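Local coordinates for phospholethanolamine N-methyltransferase 2 (Haemonchus contortus, PDB 4KRI), which probably transfers methyl groups from S-adenosylmethionine to phosphomonomethylethanolamine and its methylated product in the nematode route to phosphocholine, at residues E12-V17 with A21-V26; A38-F43 with T47-C52; E336-Y341 with Y347-L352. All coordinates share one frame; numbering follows the deposited sequence.

Contact 1: E12-V17 with A21-V26; sequences ECLHHV and AEPQQV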
loop_
_atom_site.group_PDB
_atom_site.type_symbol
_atom_site.label_atom_id
_atom_site.label_comp_id
_atom_site.label_asym_id
_atom_site.label_seq_id
_atom_site.Cartn_x
_atom_site.Cartn_y
_atom_site.Cartn_z
ATOM N N GLU A 12 -2.427 -11.021 15.298
ATOM C CA GLU A 12 -2.065 -11.484 13.956
ATOM C C GLU A 12 -1.055 -10.540 13.301
ATOM O O GLU A 12 -0.113 -10.992 12.648
ATOM C CB GLU A 12 -3.306 -11.646 13.064
ATOM C CG GLU A 12 -4.192 -12.816 13.476
ATOM C CD GLU A 12 -5.622 -12.666 12.971
ATOM O OE1 GLU A 12 -5.908 -11.661 12.283
ATOM O OE2 GLU A 12 -6.447 -13.557 13.260
ATOM N N CYS A 13 -1.253 -9.235 13.481
ATOM C CA CYS A 13 -0.300 -8.245 12.976
ATOM C C CYS A 13 1.099 -8.462 13.548
ATOM O O CYS A 13 2.102 -8.343 12.827
ATOM C CB CYS A 13 -0.777 -6.829 13.279
ATOM S SG CYS A 13 -2.221 -6.327 12.301
ATOM N N LEU A 14 1.169 -8.787 14.833
ATOM C CA LEU A 14 2.448 -9.080 15.481
ATOM C C LEU A 14 3.103 -10.277 14.797
ATOM O O LEU A 14 4.292 -10.253 14.472
ATOM C CB LEU A 14 2.240 -9.357 16.982
ATOM C CG LEU A 14 3.491 -9.822 17.739
ATOM C CD1 LEU A 14 4.631 -8.791 17.617
ATOM C CD2 LEU A 14 3.151 -10.098 19.207
ATOM N N HIS A 15 2.318 -11.321 14.558
ATOM C CA HIS A 15 2.863 -12.523 13.923
ATOM C C HIS A 15 3.255 -12.374 12.450
ATOM O O HIS A 15 3.973 -13.219 11.920
ATOM C CB HIS A 15 1.945 -13.722 14.161
ATOM C CG HIS A 15 2.030 -14.241 15.562
ATOM N ND1 HIS A 15 3.039 -15.083 15.981
ATOM C CD2 HIS A 15 1.271 -13.990 16.659
ATOM C CE1 HIS A 15 2.884 -15.345 17.269
ATOM N NE2 HIS A 15 1.817 -14.699 17.701
ATOM N N HIS A 16 2.832 -11.297 11.793
ATOM C CA HIS A 16 3.357 -11.013 10.454
ATOM C C HIS A 16 4.865 -10.799 10.505
ATOM O O HIS A 16 5.589 -11.135 9.554
ATOM C CB HIS A 16 2.704 -9.777 9.848
ATOM C CG HIS A 16 1.259 -9.960 9.525
ATOM N ND1 HIS A 16 0.379 -8.904 9.421
ATOM C CD2 HIS A 16 0.535 -11.081 9.287
ATOM C CE1 HIS A 16 -0.824 -9.368 9.131
ATOM N NE2 HIS A 16 -0.757 -10.684 9.040
ATOM N N VAL A 17 5.325 -10.206 11.606
ATOM C CA VAL A 17 6.735 -9.901 11.789
ATOM C C VAL A 17 7.478 -11.031 12.487
ATOM O O VAL A 17 8.547 -11.445 12.029
ATOM C CB VAL A 17 6.936 -8.613 12.603
ATOM C CG1 VAL A 17 8.414 -8.269 12.689
ATOM C CG2 VAL A 17 6.172 -7.482 11.974
ATOM N N ALA A 21 7.287 -17.423 16.200
ATOM C CA ALA A 21 7.809 -17.143 17.541
ATOM C C ALA A 21 6.706 -16.756 18.502
ATOM O O ALA A 21 5.718 -16.135 18.105
ATOM C CB ALA A 21 8.850 -16.029 17.494
ATOM N N GLU A 22 6.878 -17.111 19.770
ATOM C CA GLU A 22 6.068 -16.485 20.795
ATOM C C GLU A 22 6.965 -15.483 21.503
ATOM O O GLU A 22 8.084 -15.819 21.896
ATOM C CB GLU A 22 5.494 -17.518 21.760
ATOM C CG GLU A 22 4.409 -18.394 21.132
ATOM C CD GLU A 22 3.209 -17.597 20.652
ATOM O OE1 GLU A 22 2.767 -16.664 21.360
ATOM O OE2 GLU A 22 2.683 -17.909 19.566
ATOM N N PRO A 23 6.475 -14.249 21.659
ATOM C CA PRO A 23 7.313 -13.209 22.259
ATOM C C PRO A 23 7.569 -13.494 23.739
ATOM O O PRO A 23 6.644 -13.879 24.473
ATOM C CB PRO A 23 6.481 -11.935 22.074
ATOM C CG PRO A 23 5.044 -12.427 22.011
ATOM C CD PRO A 23 5.112 -13.775 21.345
ATOM N N GLN A 24 8.811 -13.321 24.182
ATOM C CA GLN A 24 9.143 -13.648 25.572
ATOM C C GLN A 24 8.622 -12.610 26.540
ATOM O O GLN A 24 8.136 -12.958 27.618
ATOM C CB GLN A 24 10.654 -13.808 25.758
ATOM C CG GLN A 24 11.246 -15.023 25.036
ATOM C CD GLN A 24 12.757 -15.094 25.177
ATOM O OE1 GLN A 24 13.438 -14.071 25.188
ATOM N NE2 GLN A 24 13.284 -16.304 25.303
ATOM N N GLN A 25 8.738 -11.341 26.166
ATOM C CA GLN A 25 8.232 -10.252 27.011
ATOM C C GLN A 25 7.325 -9.335 26.207
ATOM O O GLN A 25 7.743 -8.783 25.186
ATOM C CB GLN A 25 9.385 -9.425 27.592
ATOM C CG GLN A 25 10.315 -10.178 28.536
ATOM C CD GLN A 25 9.703 -10.462 29.899
ATOM O OE1 GLN A 25 8.900 -9.681 30.421
ATOM N NE2 GLN A 25 10.092 -11.589 30.488
ATOM N N VAL A 26 6.090 -9.160 26.670
ATOM C CA VAL A 26 5.133 -8.303 25.968
ATOM C C VAL A 26 4.662 -7.206 26.912
ATOM O O VAL A 26 4.433 -7.462 28.094
ATOM C CB VAL A 26 3.924 -9.118 25.473
ATOM C CG1 VAL A 26 2.818 -8.205 24.955
ATOM C CG2 VAL A 26 4.357 -10.048 24.382
HETATM O O HOH W 1 1.122 -14.739 20.320
#

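Contact 2: A38-F43 with T47-C52; sequences ALTEQF and TATSFC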
loop_
_atom_site.group_PDB
_atom_site.type_symbol
_atom_site.label_atom_id
_atom_site.label_comp_id
_atom_site.label_asym_id
_atom_site.label_seq_id
_atom_site.Cartn_x
_atom_site.Cartn_y
_atom_site.Cartn_z
ATOM N N ALA A 38 -8.373 -9.202 27.133
ATOM C CA ALA A 38 -8.538 -9.976 25.904
ATOM C C ALA A 38 -7.200 -10.155 25.182
ATOM O O ALA A 38 -6.929 -11.208 24.602
ATOM C CB ALA A 38 -9.544 -9.303 24.986
ATOM N N LEU A 39 -6.373 -9.115 25.200
ATOM C CA LEU A 39 -5.033 -9.211 24.630
ATOM C C LEU A 39 -4.163 -10.171 25.436
ATOM O O LEU A 39 -3.447 -10.999 24.872
ATOM C CB LEU A 39 -4.364 -7.835 24.580
ATOM C CG LEU A 39 -4.667 -6.893 23.422
ATOM C CD1 LEU A 39 -4.019 -5.534 23.663
ATOM C CD2 LEU A 39 -4.177 -7.494 22.106
ATOM N N THR A 40 -4.230 -10.062 26.757
ATOM C CA THR A 40 -3.409 -10.899 27.628
ATOM C C THR A 40 -3.702 -12.384 27.443
ATOM O O THR A 40 -2.780 -13.199 27.410
ATOM C CB THR A 40 -3.592 -10.521 29.113
ATOM O OG1 THR A 40 -3.137 -9.177 29.327
ATOM C CG2 THR A 40 -2.793 -11.460 30.009
ATOM N N GLU A 41 -4.979 -12.734 27.305
ATOM C CA GLU A 41 -5.379 -14.138 27.191
ATOM C C GLU A 41 -4.941 -14.761 25.872
ATOM O O GLU A 41 -5.023 -15.976 25.697
ATOM C CB GLU A 41 -6.895 -14.308 27.370
ATOM C CG GLU A 41 -7.400 -14.158 28.804
ATOM C CD GLU A 41 -6.744 -15.124 29.786
ATOM O OE1 GLU A 41 -6.897 -16.356 29.636
ATOM O OE2 GLU A 41 -6.076 -14.645 30.723
ATOM N N GLN A 42 -4.479 -13.925 24.949
ATOM C CA GLN A 42 -3.972 -14.386 23.663
ATOM C C GLN A 42 -2.609 -15.056 23.805
ATOM O O GLN A 42 -2.162 -15.764 22.903
ATOM C CB GLN A 42 -3.865 -13.211 22.691
ATOM C CG GLN A 42 -5.200 -12.745 22.109
ATOM C CD GLN A 42 -5.744 -13.717 21.086
ATOM O OE1 GLN A 42 -5.173 -13.883 20.006
ATOM N NE2 GLN A 42 -6.839 -14.382 21.428
ATOM N N PHE A 43 -1.945 -14.829 24.934
ATOM C CA PHE A 43 -0.591 -15.343 25.120
ATOM C C PHE A 43 -0.546 -16.552 26.045
ATOM O O PHE A 43 -1.385 -16.689 26.941
ATOM C CB PHE A 43 0.342 -14.230 25.622
ATOM C CG PHE A 43 0.495 -13.090 24.648
ATOM C CD1 PHE A 43 1.183 -13.275 23.460
ATOM C CD2 PHE A 43 -0.049 -11.840 24.916
ATOM C CE1 PHE A 43 1.334 -12.231 22.552
ATOM C CE2 PHE A 43 0.094 -10.797 24.015
ATOM C CZ PHE A 43 0.787 -10.995 22.833
ATOM N N THR A 47 5.222 -16.505 27.461
ATOM C CA THR A 47 5.209 -15.055 27.380
ATOM C C THR A 47 4.936 -14.453 28.747
ATOM O O THR A 47 4.034 -14.910 29.453
ATOM C CB THR A 47 4.103 -14.580 26.427
ATOM O OG1 THR A 47 4.370 -15.072 25.109
ATOM C CG2 THR A 47 4.026 -13.050 26.405
ATOM N N ALA A 48 5.726 -13.451 29.125
ATOM C CA ALA A 48 5.445 -12.677 30.333
ATOM C C ALA A 48 4.852 -11.366 29.889
ATOM O O ALA A 48 5.368 -10.735 28.968
ATOM C CB ALA A 48 6.718 -12.433 31.136
ATOM N N THR A 49 3.767 -10.940 30.531
ATOM C CA THR A 49 3.088 -9.729 30.079
ATOM C C THR A 49 3.068 -8.657 31.160
ATOM O O THR A 49 2.798 -8.955 32.327
ATOM C CB THR A 49 1.647 -10.044 29.606
ATOM O OG1 THR A 49 0.944 -8.822 29.356
ATOM C CG2 THR A 49 0.902 -10.830 30.664
ATOM N N SER A 50 3.382 -7.422 30.773
ATOM C CA SER A 50 3.243 -6.284 31.682
ATOM C C SER A 50 2.193 -5.356 31.100
ATOM O O SER A 50 2.193 -5.117 29.897
ATOM C CB SER A 50 4.557 -5.512 31.790
ATOM O OG SER A 50 5.643 -6.372 32.088
ATOM N N PHE A 51 1.310 -4.806 31.929
ATOM C CA PHE A 51 0.349 -3.856 31.374
ATOM C C PHE A 51 0.309 -2.514 32.098
ATOM O O PHE A 51 0.558 -2.421 33.303
ATOM C CB PHE A 51 -1.055 -4.466 31.266
ATOM C CG PHE A 51 -1.752 -4.637 32.582
ATOM C CD1 PHE A 51 -2.510 -3.605 33.121
ATOM C CD2 PHE A 51 -1.680 -5.841 33.267
ATOM C CE1 PHE A 51 -3.161 -3.763 34.330
ATOM C CE2 PHE A 51 -2.335 -6.009 34.480
ATOM C CZ PHE A 51 -3.074 -4.969 35.012
ATOM N N CYS A 52 -0.020 -1.468 31.353
ATOM C CA CYS A 52 -0.247 -0.174 31.970
ATOM C C CYS A 52 -1.366 0.582 31.281
ATOM O O CYS A 52 -1.786 0.225 30.181
ATOM C CB CYS A 52 1.033 0.650 32.015
ATOM S SG CYS A 52 1.922 0.807 30.460
#

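Contact 3: E336-Y341 with Y347-L352; sequences ESFKEY and YYLKNL. With 1SH (2-(methylamino)ethyl dihydrogen phosphate), chain E.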
loop_
_atom_site.group_PDB
_atom_site.type_symbol
_atom_site.label_atom_id
_atom_site.label_comp_id
_atom_site.label_asym_id
_atom_site.label_seq_id
_atom_site.Cartn_x
_atom_site.Cartn_y
_atom_site.Cartn_z
ATOM N N GLU A 336 18.215 9.020 -25.326
ATOM C CA GLU A 336 18.722 9.585 -24.078
ATOM C C GLU A 336 17.580 10.204 -23.272
ATOM O O GLU A 336 17.578 10.173 -22.042
ATOM C CB GLU A 336 19.833 10.613 -24.371
ATOM C CG GLU A 336 20.414 11.313 -23.141
ATOM C CD GLU A 336 21.156 10.374 -22.199
ATOM O OE1 GLU A 336 21.518 9.253 -22.620
ATOM O OE2 GLU A 336 21.378 10.762 -21.031
ATOM N N SER A 337 16.601 10.756 -23.982
ATOM C CA SER A 337 15.444 11.371 -23.353
ATOM C C SER A 337 14.584 10.323 -22.646
ATOM O O SER A 337 14.102 10.562 -21.555
ATOM C CB SER A 337 14.615 12.111 -24.400
ATOM O OG SER A 337 13.392 12.550 -23.850
ATOM N N PHE A 338 14.408 9.163 -23.272
ATOM C CA PHE A 338 13.633 8.094 -22.646
ATOM C C PHE A 338 14.372 7.571 -21.424
ATOM O O PHE A 338 13.774 7.310 -20.379
ATOM C CB PHE A 338 13.386 6.965 -23.649
ATOM C CG PHE A 338 12.692 5.763 -23.065
ATOM C CD1 PHE A 338 11.343 5.815 -22.720
ATOM C CD2 PHE A 338 13.386 4.573 -22.868
ATOM C CE1 PHE A 338 10.703 4.699 -22.177
ATOM C CE2 PHE A 338 12.757 3.456 -22.328
ATOM C CZ PHE A 338 11.415 3.519 -21.984
ATOM N N LYS A 339 15.682 7.415 -21.559
ATOM C CA LYS A 339 16.511 6.914 -20.468
ATOM C C LYS A 339 16.517 7.870 -19.268
ATOM O O LYS A 339 16.493 7.428 -18.116
ATOM C CB LYS A 339 17.932 6.606 -20.973
ATOM C CG LYS A 339 18.008 5.305 -21.798
ATOM C CD LYS A 339 18.912 5.408 -23.040
ATOM C CE LYS A 339 20.386 5.256 -22.725
ATOM N NZ LYS A 339 21.233 5.513 -23.943
ATOM N N GLU A 340 16.528 9.171 -19.534
ATOM C CA GLU A 340 16.442 10.157 -18.459
ATOM C C GLU A 340 15.069 10.105 -17.789
ATOM O O GLU A 340 14.964 10.265 -16.577
ATOM C CB GLU A 340 16.731 11.575 -18.970
ATOM C CG GLU A 340 18.180 11.806 -19.386
ATOM C CD GLU A 340 18.417 13.217 -19.892
ATOM O OE1 GLU A 340 17.482 14.046 -19.811
ATOM O OE2 GLU A 340 19.538 13.495 -20.375
ATOM N N TYR A 341 14.024 9.885 -18.583
ATOM C CA TYR A 341 12.669 9.721 -18.059
ATOM C C TYR A 341 12.619 8.483 -17.169
ATOM O O TYR A 341 12.089 8.534 -16.055
ATOM C CB TYR A 341 11.667 9.627 -19.224
ATOM C CG TYR A 341 10.319 9.003 -18.900
ATOM C CD1 TYR A 341 9.359 9.702 -18.179
ATOM C CD2 TYR A 341 10.000 7.728 -19.348
ATOM C CE1 TYR A 341 8.122 9.128 -17.891
ATOM C CE2 TYR A 341 8.774 7.149 -19.060
ATOM C CZ TYR A 341 7.841 7.857 -18.348
ATOM O OH TYR A 341 6.619 7.279 -18.083
ATOM N N TYR A 347 11.918 3.792 -12.908
ATOM C CA TYR A 347 11.251 2.593 -13.402
ATOM C C TYR A 347 12.256 1.480 -13.672
ATOM O O TYR A 347 13.360 1.730 -14.176
ATOM C CB TYR A 347 10.488 2.882 -14.689
ATOM C CG TYR A 347 9.252 3.742 -14.524
ATOM C CD1 TYR A 347 8.570 3.812 -13.321
ATOM C CD2 TYR A 347 8.768 4.476 -15.595
ATOM C CE1 TYR A 347 7.425 4.606 -13.198
ATOM C CE2 TYR A 347 7.645 5.263 -15.487
ATOM C CZ TYR A 347 6.976 5.329 -14.290
ATOM O OH TYR A 347 5.851 6.124 -14.213
ATOM N N TYR A 348 11.862 0.254 -13.332
ATOM C CA TYR A 348 12.635 -0.937 -13.676
ATOM C C TYR A 348 11.872 -1.687 -14.755
ATOM O O TYR A 348 11.047 -2.558 -14.462
ATOM C CB TYR A 348 12.853 -1.811 -12.429
ATOM C CG TYR A 348 13.756 -1.139 -11.421
ATOM C CD1 TYR A 348 15.132 -1.197 -11.559
ATOM C CD2 TYR A 348 13.232 -0.409 -10.365
ATOM C CE1 TYR A 348 15.965 -0.570 -10.659
ATOM C CE2 TYR A 348 14.062 0.222 -9.458
ATOM C CZ TYR A 348 15.426 0.133 -9.610
ATOM O OH TYR A 348 16.269 0.752 -8.717
ATOM N N LEU A 349 12.120 -1.327 -16.012
ATOM C CA LEU A 349 11.327 -1.878 -17.119
ATOM C C LEU A 349 11.834 -3.213 -17.648
ATOM O O LEU A 349 13.047 -3.451 -17.746
ATOM C CB LEU A 349 11.257 -0.887 -18.282
ATOM C CG LEU A 349 10.724 0.507 -17.964
ATOM C CD1 LEU A 349 10.891 1.403 -19.192
ATOM C CD2 LEU A 349 9.265 0.450 -17.504
ATOM N N LYS A 350 10.884 -4.069 -18.010
ATOM C CA LYS A 350 11.179 -5.359 -18.622
ATOM C C LYS A 350 10.425 -5.476 -19.936
ATOM O O LYS A 350 9.477 -4.722 -20.179
ATOM C CB LYS A 350 10.715 -6.490 -17.705
ATOM C CG LYS A 350 11.338 -6.494 -16.330
ATOM C CD LYS A 350 12.173 -7.734 -16.148
ATOM C CE LYS A 350 12.263 -8.139 -14.696
ATOM N NZ LYS A 350 13.068 -7.200 -13.871
ATOM N N ASN A 351 10.830 -6.432 -20.772
ATOM C CA ASN A 351 10.062 -6.756 -21.973
ATOM C C ASN A 351 9.213 -8.000 -21.748
ATOM O O ASN A 351 9.269 -8.600 -20.670
ATOM C CB ASN A 351 10.965 -6.883 -23.216
ATOM C CG ASN A 351 11.985 -8.004 -23.096
ATOM O OD1 ASN A 351 11.725 -9.045 -22.500
ATOM N ND2 ASN A 351 13.153 -7.803 -23.698
ATOM N N LEU A 352 8.406 -8.380 -22.735
ATOM C CA LEU A 352 7.483 -9.498 -22.530
ATOM C C LEU A 352 8.221 -10.827 -22.387
ATOM O O LEU A 352 7.779 -11.719 -21.643
ATOM C CB LEU A 352 6.465 -9.582 -23.668
ATOM C CG LEU A 352 5.331 -8.551 -23.651
ATOM C CD1 LEU A 352 4.414 -8.743 -24.852
ATOM C CD2 LEU A 352 4.545 -8.650 -22.370
HETATM O O4 1SH E . 3.159 8.150 -17.313
HETATM P P1 1SH E . 3.833 8.538 -15.999
HETATM O O1 1SH E . 5.261 8.161 -15.974
HETATM O O3 1SH E . 3.683 10.091 -15.781
HETATM O O2 1SH E . 3.119 7.750 -14.825
HETATM C C1 1SH E . 1.794 7.824 -14.719
HETATM C C2 1SH E . 1.152 6.875 -13.715
HETATM N N1 1SH E . 1.229 5.470 -14.000
HETATM C C3 1SH E . 0.728 4.773 -12.871
#

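Contact 1: E12-V17 with A21-V26
His15 carries the polar side of this contact, its imidazole lying beside the backbone of Ala21 and the carboxylate of Glu22. The Ala21 carbonyl meets the ring at its edge, with CE1 3.1 Å from Ala21 O, while Glu22 OE2 approaches obliquely, 3.4 Å from His15 CE1. Ring and carboxylate planes are inclined at 42°. A bend in the Glu22 chain (chi2 -61°) brings the acid back to the histidine although its CB points away from the helix. One water joins the two side chains: it lies in the ring plane 2.7 Å from His15 NE2 and donates to Glu22 OE1, also at 2.7 Å. The other ring nitrogen, ND1, bonds to Lys19 O, so the imidazole is held at both nitrogens and its rotation is fixed. The nearby acid would be expected to favour a positively charged ring. Ala21 to Pro23 belong to the loop that leads from helix 5-18 into strand 25-29, the opening helix-to-strand connection of the N-terminal alpha/beta region. Apolar contact is confined to one pair, Leu14 CD2 against Pro23 CG at 4.1 Å. Leu14 also packs on Val99 and Ile101 of strand 98-105, and Pro23 rests on Phe43.

Contact 2: A38-F43 with T47-C52
Thr47 lies against Phe43 just before strand 48-52 begins, and the two side chains meet through their inner carbons. CB of Thr47 is 3.9 Å from CB of Phe43. The methyl also approaches the ring obliquely, Thr47 CG2 lying 3.9 Å from Phe43 CG. With chi1 at -62°, Thr47 places that methyl opposite its own backbone N and directs OG1 elsewhere, to a hydrogen bond with Pro23 O. The threonine therefore splits its duties, its carbon branch packing on Phe43 while its hydroxyl ties the start of the strand to the segment before strand 25-29. The Phe43 side chain also touches Ile11 of helix 5-18 and Ile68 of strand 64-70.

Two residues on, Thr49 again directs its CB toward the helical segment. It meets Thr40 methyl to methyl, CG2 to CG2 at 3.8 Å, the two short side chains crossing at about a right angle. Their hydroxyls do not bond to each other; Thr40 OG1 binds Arg36 O one helical turn back. Further along, Phe51 turns to the same side and takes part in a cation-pi interaction with Arg36.

In segment 38-43 a type I turn from Thr40 to Phe43, closed by Phe43 N to Thr40 O at 3.1 Å, leads toward strand 48-52. Strands 25-29 and 48-52 pair in parallel on either side of this helix in sequence, a beta-alpha-beta crossover of the kind that builds Rossmann-like folds.

Contact 3: E336-Y341 with Y347-L352
Two tyrosine hydroxyls, Tyr341 OH and Tyr347 OH, converge on a single phosphate oxygen of the bound phosphomonomethylethanolamine. Both donate to O1 of the ligand, Tyr341 OH from 2.7 Å and Tyr347 OH from 2.8 Å, and the two directions are about 99° apart at that oxygen. The rings that present them form an offset edge-to-face pair, with the edge of Tyr347 toward the face of Tyr341, planes at 81° and centroids 5.8 Å apart. Tyr341 OH in turn lies in the plane of the Tyr347 ring, 3.4 Å from its CE2. Tyr341 CG lies anti to the backbone N (chi1 160°), whereas Tyr347 CG lies anti to the carbonyl carbon; these settings bring the two phenols together from the helix and from the loop that follows it. Beside this pair, Phe338 and Leu349 make an apolar contact from opposite directions, CZ of Phe338 being 3.5 Å from CD1 of Leu349. Tyr347 OH is also hydrogen-bonded to Gln184 NE2, which probably helps to aim it at the phosphate. Tyr193 and Tyr327 also bond to the ligand. Two hydroxyls donating to one phosphate oxygen, with Arg345 and Lys413 also bonded to the ligand, are consistent with recognition of an anionic phosphate.

From the N terminus, contact 1 closes the short loop between helix 5-18 and strand 25-29. After that strand, the chain passes through helix 33-40, and contact 2 closes the next connection, into strand 48-52. The two loops lie in series, neither enclosing the other, yet they touch: the parallel pairing of strands 25-29 and 48-52 includes a bond from Val26 N to Ala48 O at 2.9 Å. Contact 3 comes much later and closes the short connection from helix 336-345 to the loop that precedes helix 352-362. It lies on the opposite side of the chain's centre, about 41 Å from contact 1 and 51 Å from contact 2 between centres, within the ligand-bound methyltransferase part.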